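Local atomic coordinates of alkaline phosphatase D (Bacillus subtilis, PDB entry 2YEQ), a protein that hydrolyses phosphate esters as a phosphodiesterase and alkaline phosphatase, using an active site that contains iron and calcium. Residues V206-H211 with Q240-H245. Residues are numbered along the deposited sequence; the frame is centred on the assembly and turned at random.
Sequences VTWDDH and QAYYEH. With CA (calcium ion), chain B; CA (calcium ion), chain C; EDO (1,2-ethanediol), chain D.
Tyr242 meets Trp208 in an edge-to-face pair, a worked example of how one aromatic side chain can tie a helix to a metal-binding loop. The six-membered ring of Trp208 turns its edge to the face of the tyrosine, with planes at 60° and centroids 4.8 Å apart. Trp208 CE3 comes down near the rim of that face, 3.4 Å from Tyr242 CD2. The CB of Tyr242 points toward the loop, and with CG anti to the backbone N (chi1 -171°) the ring extends on to the tryptophan.

Val206 CG2 continues the apolar contact 4.1 Å from Tyr242 CZ, and also lies against the hydroxyl oxygen.

The polar link is indirect. Water 1, at the edge of the phenol ring and in its plane, accepts from Tyr242 OH at 2.5 Å and donates to Thr207 O at 2.9 Å, so the O-H of this buried tyrosine has an acceptor. Replacing Tyr242, a leucine would probably leave the water without the hydroxyl that donates to it and the tryptophan edge without an aromatic face.

Beyond Trp208, whose indole N-H is engaged by Asp277, the chain runs straight into Asp209 and Asp210. Both bind one calcium ion with Asp151 and Asp380, while Asp210 also binds a second with Asn215 and Asn216. The contact thus joins the loop after strand 203-206, where Thr207 makes backbone hydrogen bonding with His148 of strand 145-148, to helix 228-245, with His186 of helix 179-190 also touching Tyr242.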
# COMPACT_ATOMS: atom_id res chain seq x y z
N VAL A 206 -2.02 4.14 5.39
CA VAL A 206 -0.90 3.75 4.54
C VAL A 206 0.10 2.87 5.30
O VAL A 206 0.29 3.01 6.51
CB VAL A 206 -0.17 5.03 3.98
CG1 VAL A 206 -1.15 5.88 3.13
CG2 VAL A 206 0.40 5.87 5.14
N THR A 207 0.74 1.96 4.56
CA THR A 207 1.92 1.26 5.03
C THR A 207 2.83 1.07 3.85
O THR A 207 2.36 1.08 2.71
CB THR A 207 1.58 -0.08 5.72
OG1 THR A 207 2.77 -0.63 6.27
CG2 THR A 207 0.86 -1.08 4.73
N TRP A 208 4.13 0.97 4.08
CA TRP A 208 5.10 1.02 2.97
C TRP A 208 5.53 -0.38 2.61
O TRP A 208 5.29 -1.31 3.36
CB TRP A 208 6.34 1.86 3.36
CG TRP A 208 6.94 1.54 4.67
CD1 TRP A 208 7.14 0.30 5.22
CD2 TRP A 208 7.46 2.48 5.61
NE1 TRP A 208 7.74 0.43 6.46
CE2 TRP A 208 7.95 1.76 6.72
CE3 TRP A 208 7.57 3.88 5.62
CZ2 TRP A 208 8.51 2.38 7.83
CZ3 TRP A 208 8.13 4.49 6.72
CH2 TRP A 208 8.61 3.74 7.82
N ASP A 209 6.17 -0.53 1.46
CA ASP A 209 6.91 -1.74 1.13
C ASP A 209 8.36 -1.32 0.85
O ASP A 209 8.89 -0.48 1.60
CB ASP A 209 6.28 -2.52 -0.04
CG ASP A 209 6.87 -3.94 -0.18
OD1 ASP A 209 7.18 -4.58 0.86
OD2 ASP A 209 7.08 -4.39 -1.37
N ASP A 210 9.00 -1.86 -0.18
CA ASP A 210 10.46 -1.63 -0.35
C ASP A 210 10.81 -0.34 -1.04
O ASP A 210 11.77 0.32 -0.64
CB ASP A 210 11.19 -2.80 -1.05
CG ASP A 210 10.52 -3.28 -2.31
OD1 ASP A 210 9.28 -3.05 -2.48
OD2 ASP A 210 11.21 -3.89 -3.15
N HIS A 211 10.04 0.03 -2.07
CA HIS A 211 10.44 1.12 -2.93
C HIS A 211 10.29 2.52 -2.34
O HIS A 211 10.83 3.47 -2.91
CB HIS A 211 9.77 1.01 -4.28
CG HIS A 211 10.35 -0.04 -5.17
ND1 HIS A 211 11.61 0.07 -5.74
CD2 HIS A 211 9.83 -1.20 -5.63
CE1 HIS A 211 11.82 -0.97 -6.53
NE2 HIS A 211 10.77 -1.77 -6.47
N GLN A 240 11.83 9.70 7.06
CA GLN A 240 11.45 11.08 7.37
C GLN A 240 10.58 11.67 6.24
O GLN A 240 9.53 12.25 6.52
CB GLN A 240 12.68 12.00 7.60
CG GLN A 240 12.24 13.42 8.02
CD GLN A 240 13.37 14.32 8.56
OE1 GLN A 240 14.34 13.85 9.17
NE2 GLN A 240 13.20 15.62 8.39
N ALA A 241 11.00 11.51 5.00
CA ALA A 241 10.25 12.03 3.84
C ALA A 241 8.86 11.40 3.74
O ALA A 241 7.89 12.07 3.37
CB ALA A 241 10.99 11.81 2.55
N TYR A 242 8.77 10.12 4.11
CA TYR A 242 7.48 9.42 4.11
C TYR A 242 6.56 10.02 5.16
O TYR A 242 5.43 10.39 4.86
CB TYR A 242 7.70 7.94 4.38
CG TYR A 242 6.49 7.05 4.22
CD1 TYR A 242 6.17 6.52 2.99
CD2 TYR A 242 5.70 6.71 5.31
CE1 TYR A 242 5.04 5.68 2.83
CE2 TYR A 242 4.61 5.86 5.17
CZ TYR A 242 4.30 5.35 3.94
OH TYR A 242 3.21 4.51 3.82
N TYR A 243 7.05 10.15 6.39
CA TYR A 243 6.30 10.82 7.42
C TYR A 243 5.81 12.21 6.95
O TYR A 243 4.64 12.53 7.13
CB TYR A 243 7.10 10.97 8.73
CG TYR A 243 6.35 11.80 9.74
CD1 TYR A 243 5.35 11.23 10.53
CD2 TYR A 243 6.58 13.17 9.85
CE1 TYR A 243 4.63 12.00 11.42
CE2 TYR A 243 5.85 13.94 10.74
CZ TYR A 243 4.87 13.35 11.53
OH TYR A 243 4.15 14.11 12.42
N GLU A 244 6.73 13.01 6.42
CA GLU A 244 6.41 14.39 6.00
C GLU A 244 5.26 14.40 5.00
O GLU A 244 4.50 15.35 4.96
CB GLU A 244 7.66 15.08 5.43
CG GLU A 244 8.70 15.39 6.52
CD GLU A 244 10.06 15.82 6.01
OE1 GLU A 244 10.33 15.65 4.81
OE2 GLU A 244 10.87 16.30 6.86
N HIS A 245 5.12 13.35 4.18
CA HIS A 245 4.12 13.35 3.13
C HIS A 245 2.89 12.48 3.39
O HIS A 245 2.02 12.40 2.54
CB HIS A 245 4.76 12.99 1.78
CG HIS A 245 5.69 14.04 1.29
ND1 HIS A 245 6.99 14.15 1.75
CD2 HIS A 245 5.49 15.09 0.45
CE1 HIS A 245 7.55 15.21 1.20
NE2 HIS A 245 6.66 15.79 0.41
CA CA B . 7.34 -3.83 -3.58
CA CA C . 10.96 -5.19 -5.01
C1 EDO D . 15.36 11.76 13.16
O1 EDO D . 15.55 12.56 14.32
C2 EDO D . 14.99 12.60 11.94
O2 EDO D . 14.12 11.88 11.08
O HOH W 1 2.86 3.63 1.48
O HOH W 2 4.89 -3.16 -3.16
O HOH W 3 10.80 -6.36 -6.90
O HOH W 4 9.57 -6.70 -3.84